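Local structure of putative peptidase (Chlamydophila abortus, 3CE2) at residues F150-K154 / G571-P575; L546-K551 / K594-I599; Q232-Y236 / W523-P527; L63-L69 / Q138-A142. The protein probably acts as a zinc-dependent oligopeptidase of the M3B family that degrades small peptides. All coordinates share one frame; numbering follows the deposited sequence.

Interaction 1 (F150-K154 / G571-P575); sequences FYLEK and GSDFP
Phe150, on helix 149-156, pushes its ring against residues 571-574 of a loop far along the chain. CG stands anti to the backbone N (chi1 177°), which carries the ring away from its helix and onto the loop. CB comes first, 3.8 Å from Ser572 O, and CG lies a little closer. On one flank, CD2 is 3.3 Å from Gly571 O, and CE2 also borders on this oxygen, which lies at the ring edge, near its plane. Asp573 CA sits over the centre of one ring face. Lys154 CE, one turn on, covers the rim of the opposite face. On the other flank, CD1 keeps near Asp573 CA, and CE1 is directed at the face of Phe574, 3.6 Å from its CE1. The tip, CZ, lies against the backbone N of Phe574.

The two rings form a T-shaped (edge-to-face) pair, with centroids 4.8 Å apart and planes at 90°. Phe574 is the N-cap residue of helix 575-581. The contact joins a helix of the oligopeptidase F region to a helix start in the M3 peptidase region.

Around Phe574, Glu153 OE2 lies at the ring edge, 3.9 Å from CE2. Lys154 CG approaches CE1 obliquely, at 4.1 Å. Asp573 OD1 accepts from Phe574 N at 2.9 Å, and its OD2 forms a salt bridge with Lys581, at the end of helix 575-581. Ser572 OG hydrogen-bonds to Ser569 O.

Interaction 2 (L546-K551 / K594-I599); sequences LCFLEK and KAFCFI
Leu546 and Phe598 cross at about a right angle, with one leucine methyl over the ring face, offset toward its rim. This methyl, CD2, makes a CH-pi contact 4.0 Å from the Phe598 ring centroid and 18° off the ring normal. The other methyl, CD1, points away from the ring and meets Ile599 CD1. Leu549 comes to the same ring obliquely, its CD2 3.7 Å from Phe598 CE1. Glu550 takes the edge. Its chain bends at chi2, which puts the carboxylate beside the ring: OE1 lies near the ring plane, 3.4 Å from Phe598 CD1, while the carboxylate is turned 71° from the ring.

These groups fill the crossing of helices 536-553 and 590-607. The axes of the segments 546-551 and 594-599 approach to 8.0 Å at an angle of 69°. The backbones come nearest at two small residues: the CA atoms of Cys547 and Ala595 are 4.9 Å apart.

Glu550 and Lys594 also run about perpendicular, CG of the first 4.0 Å from CD of the second. Their charged ends do not meet, and Lys594 NZ forms a salt bridge with Glu556 instead. Cys547 SG rests on Lys594 CB. Leu546 and Leu549 also touch Met438 on helix 431-447, which starts just after the zinc ligand Glu430.

Interaction 3 (Q232-Y236 / W523-P527); sequences QCERY and WARIP
The C-terminal turn of helix 222-237 docks on the loop between helices 494-509 and 536-553, with Tyr236 and Arg525 as the main pair. Both segments belong to the M3 peptidase region. Arg525 lays its aliphatic part over the tyrosine ring. CB makes a CH-pi contact 3.8 Å from the ring centroid and 13° off the ring normal. CD continues across the same side of the ring, 3.9 Å from Tyr236 CD2. CA faces the ring too, 3.6 Å from Tyr236 CE1.

The chain bends at chi3 (-47°, about CG-CD), and the guanidinium goes past the ring toward Gln232. It stays nearly parallel to the tyrosine ring plane, 12° apart, but lies beyond the ring and is not stacked on it. Gln232 CB then lies over one guanidinium face, offset toward its rim and 3.5 Å from NH2. The amide of Gln232 stands nearly perpendicular to the guanidinium plane. No hydrogen bond links the two segments, so the arginine contributes here by its hydrocarbon chain and its flat face. Ala524 completes the patch. Its CB is 4.0 Å from Tyr236 CD1, and its carbonyl oxygen approaches the same atom obliquely at 3.6 Å.

The tyrosine hydroxyl looks elsewhere. It hydrogen-bonds to Ser189 OG and to His210 NE2, which fixes the far end of the ring. Two more helices, 180-192 and 210-217, are thereby tied to this corner. Helix 240-260 follows directly in the chain; its Phe243 meets the Tyr236 ring, and its Ala244 and Leu247 pack on Trp523.

Interaction 4 (L63-L69 / Q138-A142); sequences LDNSESL and QHLSA
His139 is held by both of its ring nitrogens and by one face. CG, anti to the carbonyl carbon (chi1 -75°), swings the ring toward segment 63-69. NE2 donates to Leu63 O at 2.8 Å with an N-H...O angle of 159°. The oxygen lies almost in the imidazole plane, though the donor is tilted 25° from the carbonyl plane. ND1 hydrogen-bonds to Ser66 OG, also at 2.8 Å; either atom could be the donor. The two bonds fix the rotation of the ring. Leu69 closes one face: CD2 sits over its centre in a CH-pi contact, 3.3 Å from the centroid.

Gln138 adds two weak bonds. Its extended side chain brings NE2 to Asp64 O at 3.4 Å and to Ser66 OG at 3.3 Å. Ala142 CB packs on Ser66 OG from 3.5 Å.

The next shell is consistent with a fixed position for Ser66, the first residue of helix 66-96. Asn65 is the N-cap. Its OD1 accepts from Ser68 N at 3.1 Å and more weakly from Glu67 N. The histidine thus docks where a capped helix begins, using the carbonyl of the turn before it and the serine of its first turn.

Helix 133-141 ends at this contact. Leu145, in the loop that follows, touches Ser66, Leu69 and His139. Phe156 of helix 149-156 packs on His139, and helix 124-129 reaches Leu63 through Ala127 and Leu69 through Leu128.

Overall arrangement
Interactions 2 and 3 are buried, while interactions 1 and 4 are only partly so. Interaction 4 lies farthest out, its centre about 35 Å from that of the chain. The two outer contacts are neighbours: Leu140 packs on Leu152 of helix 149-156, which also serves interaction 4 through Phe156. Interaction 3 lies on the opposite side of the chain's centre from both. The outermost contact is the polar one: interaction 4 alone has hydrogen bonds between its segments, at the edge of a ring whose face takes a methyl. Interactions 1, 2 and 3 rest on aromatic rings. Interaction 2 crosses two helices; interactions 1 and 3 set a helix against a loop; interaction 4 joins one helix end to another's start.

Interaction 1 (F150-K154 / G571-P575)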
loop_
_atom_site.group_PDB
_atom_site.type_symbol
_atom_site.label_atom_id
_atom_site.label_comp_id
_atom_site.label_asym_id
_atom_site.label_seq_id
_atom_site.Cartn_x
_atom_site.Cartn_y
_atom_site.Cartn_z
ATOM N N PHE A 150 -0.009 22.752 8.191
ATOM C CA PHE A 150 0.187 21.773 7.150
ATOM C C PHE A 150 -1.162 21.285 6.613
ATOM O O PHE A 150 -1.399 21.238 5.386
ATOM C CB PHE A 150 0.980 20.609 7.677
ATOM C CG PHE A 150 1.162 19.534 6.683
ATOM C CD1 PHE A 150 1.650 19.839 5.411
ATOM C CD2 PHE A 150 0.861 18.212 7.007
ATOM C CE1 PHE A 150 1.847 18.844 4.464
ATOM C CE2 PHE A 150 1.044 17.208 6.078
ATOM C CZ PHE A 150 1.538 17.525 4.790
ATOM N N TYR A 151 -2.042 20.953 7.549
ATOM C CA TYR A 151 -3.390 20.609 7.219
ATOM C C TYR A 151 -3.977 21.624 6.246
ATOM O O TYR A 151 -4.454 21.262 5.183
ATOM C CB TYR A 151 -4.250 20.509 8.473
ATOM C CG TYR A 151 -5.668 20.116 8.146
ATOM C CD1 TYR A 151 -6.013 18.781 7.952
ATOM C CD2 TYR A 151 -6.654 21.075 7.990
ATOM C CE1 TYR A 151 -7.294 18.417 7.635
ATOM C CE2 TYR A 151 -7.942 20.714 7.666
ATOM C CZ TYR A 151 -8.239 19.383 7.488
ATOM O OH TYR A 151 -9.505 19.026 7.179
ATOM N N LEU A 152 -3.944 22.899 6.586
ATOM C CA LEU A 152 -4.498 23.904 5.667
ATOM C C LEU A 152 -3.651 24.094 4.433
ATOM O O LEU A 152 -4.158 24.436 3.386
ATOM C CB LEU A 152 -4.615 25.244 6.361
ATOM C CG LEU A 152 -5.687 25.204 7.419
ATOM C CD1 LEU A 152 -5.379 26.251 8.456
ATOM C CD2 LEU A 152 -7.020 25.472 6.728
ATOM N N GLU A 153 -2.345 23.908 4.572
ATOM C CA GLU A 153 -1.471 24.089 3.449
ATOM C C GLU A 153 -1.886 23.111 2.366
ATOM O O GLU A 153 -2.043 23.497 1.208
ATOM C CB GLU A 153 -0.041 23.854 3.868
ATOM C CG GLU A 153 0.946 24.089 2.764
ATOM C CD GLU A 153 2.382 23.896 3.227
ATOM O OE1 GLU A 153 2.581 23.351 4.338
ATOM O OE2 GLU A 153 3.306 24.296 2.481
ATOM N N LYS A 154 -2.089 21.851 2.761
ATOM C CA LYS A 154 -2.568 20.794 1.861
ATOM C C LYS A 154 -3.859 21.187 1.160
ATOM O O LYS A 154 -4.077 20.824 0.024
ATOM C CB LYS A 154 -2.817 19.497 2.623
ATOM C CG LYS A 154 -1.662 18.512 2.607
ATOM C CD LYS A 154 -1.999 17.234 3.438
ATOM C CE LYS A 154 -2.442 17.576 4.899
ATOM N NZ LYS A 154 -2.815 16.405 5.762
ATOM N N GLY A 571 1.746 12.153 9.889
ATOM C CA GLY A 571 1.599 12.895 8.642
ATOM C C GLY A 571 1.783 14.391 8.850
ATOM O O GLY A 571 1.030 15.180 8.294
ATOM N N SER A 572 2.796 14.786 9.626
ATOM C CA SER A 572 2.986 16.195 9.987
ATOM C C SER A 572 3.576 17.077 8.889
ATOM O O SER A 572 3.635 18.294 9.019
ATOM C CB SER A 572 3.832 16.320 11.251
ATOM O OG SER A 572 4.968 15.494 11.184
ATOM N N ASP A 573 3.995 16.475 7.795
ATOM C CA ASP A 573 4.530 17.256 6.716
ATOM C C ASP A 573 4.348 16.426 5.455
ATOM O O ASP A 573 3.901 15.284 5.529
ATOM C CB ASP A 573 6.008 17.503 6.988
ATOM C CG ASP A 573 6.542 18.770 6.324
ATOM O OD1 ASP A 573 5.883 19.368 5.439
ATOM O OD2 ASP A 573 7.662 19.166 6.700
ATOM N N PHE A 574 4.688 16.989 4.303
ATOM C CA PHE A 574 4.746 16.223 3.066
ATOM C C PHE A 574 5.677 15.043 3.227
ATOM O O PHE A 574 6.708 15.146 3.888
ATOM C CB PHE A 574 5.199 17.117 1.911
ATOM C CG PHE A 574 4.217 18.211 1.601
ATOM C CD1 PHE A 574 2.932 17.898 1.135
ATOM C CD2 PHE A 574 4.537 19.546 1.835
ATOM C CE1 PHE A 574 2.006 18.895 0.880
ATOM C CE2 PHE A 574 3.604 20.549 1.569
ATOM C CZ PHE A 574 2.346 20.224 1.102
ATOM N N PRO A 575 5.316 13.910 2.627
ATOM C CA PRO A 575 6.086 12.663 2.836
ATOM C C PRO A 575 7.589 12.753 2.539
ATOM O O PRO A 575 8.388 12.173 3.276
ATOM C CB PRO A 575 5.413 11.654 1.899
ATOM C CG PRO A 575 4.525 12.490 0.952
ATOM C CD PRO A 575 4.167 13.735 1.716
#

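Interaction 2 (L546-K551 / K594-I599)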
loop_
_atom_site.group_PDB
_atom_site.type_symbol
_atom_site.label_atom_id
_atom_site.label_comp_id
_atom_site.label_asym_id
_atom_site.label_seq_id
_atom_site.Cartn_x
_atom_site.Cartn_y
_atom_site.Cartn_z
ATOM N N LEU A 546 14.500 -0.334 2.721
ATOM C CA LEU A 546 15.799 -0.946 2.565
ATOM C C LEU A 546 16.937 0.003 2.944
ATOM O O LEU A 546 17.929 -0.414 3.541
ATOM C CB LEU A 546 15.969 -1.442 1.137
ATOM C CG LEU A 546 15.107 -2.646 0.790
ATOM C CD1 LEU A 546 15.472 -3.080 -0.577
ATOM C CD2 LEU A 546 15.327 -3.778 1.767
ATOM N N CYS A 547 16.777 1.274 2.609
ATOM C CA CYS A 547 17.727 2.307 3.003
ATOM C C CYS A 547 17.829 2.434 4.507
ATOM O O CYS A 547 18.899 2.266 5.078
ATOM C CB CYS A 547 17.310 3.647 2.413
ATOM S SG CYS A 547 18.405 5.025 2.832
ATOM N N PHE A 548 16.716 2.732 5.157
ATOM C CA PHE A 548 16.663 2.780 6.621
ATOM C C PHE A 548 17.277 1.552 7.239
ATOM O O PHE A 548 18.094 1.633 8.155
ATOM C CB PHE A 548 15.223 2.857 7.063
ATOM C CG PHE A 548 14.699 4.242 7.153
ATOM C CD1 PHE A 548 15.406 5.214 7.843
ATOM C CD2 PHE A 548 13.487 4.569 6.598
ATOM C CE1 PHE A 548 14.914 6.492 7.948
ATOM C CE2 PHE A 548 12.983 5.837 6.703
ATOM C CZ PHE A 548 13.695 6.801 7.364
ATOM N N LEU A 549 16.897 0.401 6.718
ATOM C CA LEU A 549 17.383 -0.867 7.269
ATOM C C LEU A 549 18.902 -1.047 7.133
ATOM O O LEU A 549 19.584 -1.446 8.086
ATOM C CB LEU A 549 16.626 -2.047 6.638
ATOM C CG LEU A 549 17.067 -3.405 7.151
ATOM C CD1 LEU A 549 16.959 -3.478 8.672
ATOM C CD2 LEU A 549 16.275 -4.514 6.477
ATOM N N GLU A 550 19.432 -0.747 5.951
ATOM C CA GLU A 550 20.862 -0.896 5.695
ATOM C C GLU A 550 21.688 -0.025 6.654
ATOM O O GLU A 550 22.650 -0.498 7.254
ATOM C CB GLU A 550 21.168 -0.548 4.242
ATOM C CG GLU A 550 22.648 -0.639 3.847
ATOM C CD GLU A 550 23.119 -2.065 3.589
ATOM O OE1 GLU A 550 22.391 -3.030 3.937
ATOM O OE2 GLU A 550 24.226 -2.215 3.028
ATOM N N LYS A 551 21.291 1.233 6.816
ATOM C CA LYS A 551 21.942 2.113 7.766
ATOM C C LYS A 551 21.902 1.524 9.170
ATOM O O LYS A 551 22.881 1.604 9.910
ATOM C CB LYS A 551 21.289 3.492 7.762
ATOM C CG LYS A 551 21.474 4.266 6.471
ATOM C CD LYS A 551 20.796 5.656 6.503
ATOM C CE LYS A 551 21.374 6.518 5.377
ATOM N NZ LYS A 551 20.412 7.494 4.796
ATOM N N LYS A 594 21.670 3.045 -1.284
ATOM C CA LYS A 594 21.676 2.242 -0.060
ATOM C C LYS A 594 20.796 0.996 -0.237
ATOM O O LYS A 594 21.115 -0.095 0.252
ATOM C CB LYS A 594 21.203 3.080 1.132
ATOM C CG LYS A 594 22.289 3.893 1.823
ATOM C CD LYS A 594 23.370 2.952 2.331
ATOM C CE LYS A 594 24.291 3.594 3.347
ATOM N NZ LYS A 594 25.378 2.624 3.689
ATOM N N ALA A 595 19.688 1.154 -0.949
ATOM C CA ALA A 595 18.825 0.026 -1.236
ATOM C C ALA A 595 19.582 -0.987 -2.072
ATOM O O ALA A 595 19.655 -2.166 -1.730
ATOM C CB ALA A 595 17.577 0.496 -1.973
ATOM N N PHE A 596 20.154 -0.519 -3.174
ATOM C CA PHE A 596 20.905 -1.397 -4.064
ATOM C C PHE A 596 22.048 -2.130 -3.356
ATOM O O PHE A 596 22.322 -3.306 -3.632
ATOM C CB PHE A 596 21.428 -0.611 -5.257
ATOM C CG PHE A 596 20.366 -0.243 -6.244
ATOM C CD1 PHE A 596 19.248 -1.027 -6.398
ATOM C CD2 PHE A 596 20.514 0.856 -7.060
ATOM C CE1 PHE A 596 18.277 -0.707 -7.323
ATOM C CE2 PHE A 596 19.546 1.183 -7.990
ATOM C CZ PHE A 596 18.417 0.389 -8.113
ATOM N N CYS A 597 22.696 -1.445 -2.425
ATOM C CA CYS A 597 23.724 -2.088 -1.610
ATOM C C CYS A 597 23.207 -3.316 -0.897
ATOM O O CYS A 597 23.809 -4.384 -0.936
ATOM C CB CYS A 597 24.288 -1.107 -0.587
ATOM S SG CYS A 597 25.383 0.103 -1.351
ATOM N N PHE A 598 22.088 -3.144 -0.220
ATOM C CA PHE A 598 21.447 -4.232 0.476
ATOM C C PHE A 598 21.172 -5.400 -0.471
ATOM O O PHE A 598 21.413 -6.558 -0.138
ATOM C CB PHE A 598 20.135 -3.728 1.072
ATOM C CG PHE A 598 19.423 -4.740 1.904
ATOM C CD1 PHE A 598 19.527 -4.708 3.294
ATOM C CD2 PHE A 598 18.645 -5.720 1.307
ATOM C CE1 PHE A 598 18.867 -5.639 4.068
ATOM C CE2 PHE A 598 17.984 -6.665 2.080
ATOM C CZ PHE A 598 18.096 -6.630 3.461
ATOM N N ILE A 599 20.667 -5.093 -1.657
ATOM C CA ILE A 599 20.289 -6.137 -2.583
ATOM C C ILE A 599 21.538 -6.858 -3.076
ATOM O O ILE A 599 21.590 -8.092 -3.084
ATOM C CB ILE A 599 19.472 -5.543 -3.729
ATOM C CG1 ILE A 599 18.164 -4.984 -3.171
ATOM C CG2 ILE A 599 19.174 -6.562 -4.783
ATOM C CD1 ILE A 599 17.563 -3.939 -4.029
#

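Interaction 3 (Q232-Y236 / W523-P527)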
loop_
_atom_site.group_PDB
_atom_site.type_symbol
_atom_site.label_atom_id
_atom_site.label_comp_id
_atom_site.label_asym_id
_atom_site.label_seq_id
_atom_site.Cartn_x
_atom_site.Cartn_y
_atom_site.Cartn_z
ATOM N N GLN A 232 -2.448 -17.866 -20.160
ATOM C CA GLN A 232 -2.802 -16.519 -19.759
ATOM C C GLN A 232 -2.532 -15.522 -20.878
ATOM O O GLN A 232 -3.362 -14.669 -21.141
ATOM C CB GLN A 232 -2.137 -16.106 -18.457
ATOM C CG GLN A 232 -2.715 -16.790 -17.234
ATOM C CD GLN A 232 -4.262 -16.771 -17.184
ATOM O OE1 GLN A 232 -4.953 -17.540 -17.887
ATOM N NE2 GLN A 232 -4.803 -15.906 -16.319
ATOM N N CYS A 233 -1.405 -15.635 -21.572
ATOM C CA CYS A 233 -1.155 -14.683 -22.652
ATOM C C CYS A 233 -2.199 -14.806 -23.753
ATOM O O CYS A 233 -2.676 -13.805 -24.280
ATOM C CB CYS A 233 0.228 -14.872 -23.247
ATOM S SG CYS A 233 1.588 -14.394 -22.175
ATOM N N GLU A 234 -2.551 -16.034 -24.115
ATOM C CA GLU A 234 -3.522 -16.215 -25.188
ATOM C C GLU A 234 -4.885 -15.616 -24.825
ATOM O O GLU A 234 -5.552 -15.005 -25.667
ATOM C CB GLU A 234 -3.639 -17.675 -25.555
ATOM C CG GLU A 234 -2.579 -18.094 -26.527
ATOM C CD GLU A 234 -2.344 -19.602 -26.542
ATOM O OE1 GLU A 234 -3.324 -20.360 -26.708
ATOM O OE2 GLU A 234 -1.173 -20.029 -26.407
ATOM N N ARG A 235 -5.278 -15.751 -23.563
ATOM C CA ARG A 235 -6.534 -15.183 -23.105
ATOM C C ARG A 235 -6.602 -13.695 -23.438
ATOM O O ARG A 235 -7.582 -13.235 -23.998
ATOM C CB ARG A 235 -6.763 -15.415 -21.594
ATOM C CG ARG A 235 -8.228 -15.096 -21.213
ATOM C CD ARG A 235 -8.718 -15.645 -19.886
ATOM N NE ARG A 235 -8.508 -14.660 -18.845
ATOM C CZ ARG A 235 -9.484 -14.009 -18.239
ATOM N NH1 ARG A 235 -10.739 -14.254 -18.542
ATOM N NH2 ARG A 235 -9.189 -13.113 -17.323
ATOM N N TYR A 236 -5.553 -12.942 -23.114
ATOM C CA TYR A 236 -5.596 -11.508 -23.311
ATOM C C TYR A 236 -5.342 -11.116 -24.755
ATOM O O TYR A 236 -5.947 -10.185 -25.300
ATOM C CB TYR A 236 -4.637 -10.810 -22.343
ATOM C CG TYR A 236 -5.194 -10.849 -20.928
ATOM C CD1 TYR A 236 -5.958 -9.790 -20.429
ATOM C CD2 TYR A 236 -5.006 -11.965 -20.116
ATOM C CE1 TYR A 236 -6.493 -9.837 -19.170
ATOM C CE2 TYR A 236 -5.515 -12.003 -18.848
ATOM C CZ TYR A 236 -6.276 -10.950 -18.384
ATOM O OH TYR A 236 -6.802 -11.004 -17.115
ATOM N N TRP A 523 0.735 -5.976 -20.573
ATOM C CA TRP A 523 0.092 -4.716 -20.245
ATOM C C TRP A 523 -1.414 -4.868 -20.171
ATOM O O TRP A 523 -2.076 -4.157 -19.415
ATOM C CB TRP A 523 0.443 -3.649 -21.257
ATOM C CG TRP A 523 -0.005 -3.974 -22.620
ATOM C CD1 TRP A 523 0.737 -4.531 -23.596
ATOM C CD2 TRP A 523 -1.299 -3.728 -23.184
ATOM N NE1 TRP A 523 -0.007 -4.672 -24.741
ATOM C CE2 TRP A 523 -1.264 -4.182 -24.514
ATOM C CE3 TRP A 523 -2.486 -3.166 -22.689
ATOM C CZ2 TRP A 523 -2.370 -4.117 -25.361
ATOM C CZ3 TRP A 523 -3.578 -3.084 -23.536
ATOM C CH2 TRP A 523 -3.510 -3.555 -24.868
ATOM N N ALA A 524 -1.955 -5.806 -20.945
ATOM C CA ALA A 524 -3.400 -6.046 -20.956
ATOM C C ALA A 524 -3.985 -6.672 -19.668
ATOM O O ALA A 524 -5.155 -6.456 -19.369
ATOM C CB ALA A 524 -3.790 -6.843 -22.165
ATOM N N ARG A 525 -3.185 -7.425 -18.911
ATOM C CA ARG A 525 -3.681 -8.089 -17.719
ATOM C C ARG A 525 -3.598 -7.247 -16.470
ATOM O O ARG A 525 -4.044 -7.684 -15.422
ATOM C CB ARG A 525 -2.991 -9.433 -17.473
ATOM C CG ARG A 525 -1.796 -9.701 -18.371
ATOM C CD ARG A 525 -1.495 -11.211 -18.639
ATOM N NE ARG A 525 -1.502 -12.067 -17.439
ATOM C CZ ARG A 525 -0.726 -13.144 -17.271
ATOM N NH1 ARG A 525 0.151 -13.497 -18.208
ATOM N NH2 ARG A 525 -0.816 -13.867 -16.156
ATOM N N ILE A 526 -3.046 -6.043 -16.571
ATOM C CA ILE A 526 -2.860 -5.207 -15.394
ATOM C C ILE A 526 -4.006 -4.252 -15.141
ATOM O O ILE A 526 -4.149 -3.286 -15.874
ATOM C CB ILE A 526 -1.667 -4.320 -15.559
ATOM C CG1 ILE A 526 -0.420 -5.146 -15.817
ATOM C CG2 ILE A 526 -1.496 -3.452 -14.323
ATOM C CD1 ILE A 526 0.693 -4.285 -16.324
ATOM N N PRO A 527 -4.767 -4.474 -14.059
ATOM C CA PRO A 527 -6.045 -3.810 -13.744
ATOM C C PRO A 527 -5.996 -2.276 -13.719
ATOM O O PRO A 527 -5.012 -1.703 -13.246
ATOM C CB PRO A 527 -6.399 -4.375 -12.370
ATOM C CG PRO A 527 -5.675 -5.700 -12.330
ATOM C CD PRO A 527 -4.383 -5.441 -13.020
#

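Interaction 4 (L63-L69 / Q138-A142)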
loop_
_atom_site.group_PDB
_atom_site.type_symbol
_atom_site.label_atom_id
_atom_site.label_comp_id
_atom_site.label_asym_id
_atom_site.label_seq_id
_atom_site.Cartn_x
_atom_site.Cartn_y
_atom_site.Cartn_z
ATOM N N LEU A 63 -15.237 32.765 6.899
ATOM C CA LEU A 63 -13.937 32.235 6.541
ATOM C C LEU A 63 -12.868 33.276 6.220
ATOM O O LEU A 63 -11.718 32.923 5.938
ATOM C CB LEU A 63 -14.078 31.269 5.383
ATOM C CG LEU A 63 -14.868 30.041 5.819
ATOM C CD1 LEU A 63 -15.254 29.214 4.605
ATOM C CD2 LEU A 63 -14.121 29.212 6.864
ATOM N N ASP A 64 -13.224 34.554 6.256
ATOM C CA ASP A 64 -12.194 35.571 6.141
ATOM C C ASP A 64 -11.636 35.913 7.528
ATOM O O ASP A 64 -10.850 36.846 7.682
ATOM C CB ASP A 64 -12.690 36.811 5.386
ATOM C CG ASP A 64 -13.901 37.469 6.039
ATOM O OD1 ASP A 64 -14.486 36.900 6.989
ATOM O OD2 ASP A 64 -14.269 38.576 5.590
ATOM N N ASN A 65 -12.018 35.118 8.524
ATOM C CA ASN A 65 -11.634 35.371 9.897
ATOM C C ASN A 65 -10.979 34.159 10.567
ATOM O O ASN A 65 -11.640 33.176 10.896
ATOM C CB ASN A 65 -12.873 35.792 10.673
ATOM C CG ASN A 65 -12.586 36.090 12.115
ATOM O OD1 ASN A 65 -12.091 35.246 12.867
ATOM N ND2 ASN A 65 -12.922 37.297 12.524
ATOM N N SER A 66 -9.680 34.248 10.807
ATOM C CA SER A 66 -8.927 33.104 11.274
ATOM C C SER A 66 -9.466 32.503 12.552
ATOM O O SER A 66 -9.267 31.322 12.808
ATOM C CB SER A 66 -7.465 33.474 11.439
ATOM O OG SER A 66 -6.949 33.889 10.188
ATOM N N GLU A 67 -10.147 33.299 13.364
ATOM C CA GLU A 67 -10.659 32.765 14.611
ATOM C C GLU A 67 -11.891 31.890 14.377
ATOM O O GLU A 67 -12.135 30.931 15.110
ATOM C CB GLU A 67 -10.950 33.868 15.621
ATOM C CG GLU A 67 -11.297 33.311 17.019
ATOM C CD GLU A 67 -10.876 34.228 18.167
ATOM O OE1 GLU A 67 -11.622 34.310 19.177
ATOM O OE2 GLU A 67 -9.791 34.856 18.058
ATOM N N SER A 68 -12.649 32.217 13.341
ATOM C CA SER A 68 -13.808 31.427 12.977
ATOM C C SER A 68 -13.367 30.078 12.414
ATOM O O SER A 68 -13.889 29.016 12.785
ATOM C CB SER A 68 -14.653 32.165 11.949
ATOM O OG SER A 68 -15.971 31.657 11.974
ATOM N N LEU A 69 -12.392 30.142 11.516
ATOM C CA LEU A 69 -11.836 28.962 10.887
ATOM C C LEU A 69 -11.262 28.062 11.957
ATOM O O LEU A 69 -11.484 26.863 11.953
ATOM C CB LEU A 69 -10.780 29.388 9.896
ATOM C CG LEU A 69 -9.994 28.395 9.077
ATOM C CD1 LEU A 69 -10.912 27.404 8.410
ATOM C CD2 LEU A 69 -9.213 29.207 8.026
ATOM N N GLN A 138 -3.118 35.069 4.783
ATOM C CA GLN A 138 -3.476 35.499 6.125
ATOM C C GLN A 138 -3.651 34.306 7.047
ATOM O O GLN A 138 -3.246 34.357 8.210
ATOM C CB GLN A 138 -4.728 36.352 6.128
ATOM C CG GLN A 138 -5.284 36.612 7.528
ATOM C CD GLN A 138 -6.750 37.132 7.510
ATOM O OE1 GLN A 138 -7.119 37.990 6.686
ATOM N NE2 GLN A 138 -7.584 36.603 8.421
ATOM N N HIS A 139 -4.241 33.229 6.528
ATOM C CA HIS A 139 -4.503 32.042 7.336
ATOM C C HIS A 139 -3.240 31.225 7.581
ATOM O O HIS A 139 -3.054 30.665 8.667
ATOM C CB HIS A 139 -5.546 31.156 6.675
ATOM C CG HIS A 139 -6.937 31.683 6.787
ATOM N ND1 HIS A 139 -7.449 32.175 7.967
ATOM C CD2 HIS A 139 -7.925 31.791 5.868
ATOM C CE1 HIS A 139 -8.694 32.572 7.768
ATOM N NE2 HIS A 139 -9.007 32.343 6.503
ATOM N N LEU A 140 -2.383 31.138 6.571
ATOM C CA LEU A 140 -1.129 30.412 6.719
ATOM C C LEU A 140 -0.180 31.161 7.660
ATOM O O LEU A 140 0.795 30.591 8.136
ATOM C CB LEU A 140 -0.470 30.164 5.361
ATOM C CG LEU A 140 -1.359 29.268 4.509
ATOM C CD1 LEU A 140 -0.690 28.912 3.189
ATOM C CD2 LEU A 140 -1.709 28.007 5.290
ATOM N N SER A 141 -0.498 32.426 7.932
ATOM C CA SER A 141 0.277 33.293 8.823
ATOM C C SER A 141 -0.318 33.407 10.208
ATOM O O SER A 141 0.348 33.859 11.121
ATOM C CB SER A 141 0.262 34.702 8.276
ATOM O OG SER A 141 1.338 34.847 7.406
ATOM N N ALA A 142 -1.594 33.078 10.361
ATOM C CA ALA A 142 -2.248 33.326 11.634
ATOM C C ALA A 142 -1.770 32.307 12.668
ATOM O O ALA A 142 -1.673 31.121 12.373
ATOM C CB ALA A 142 -3.759 33.311 11.475
#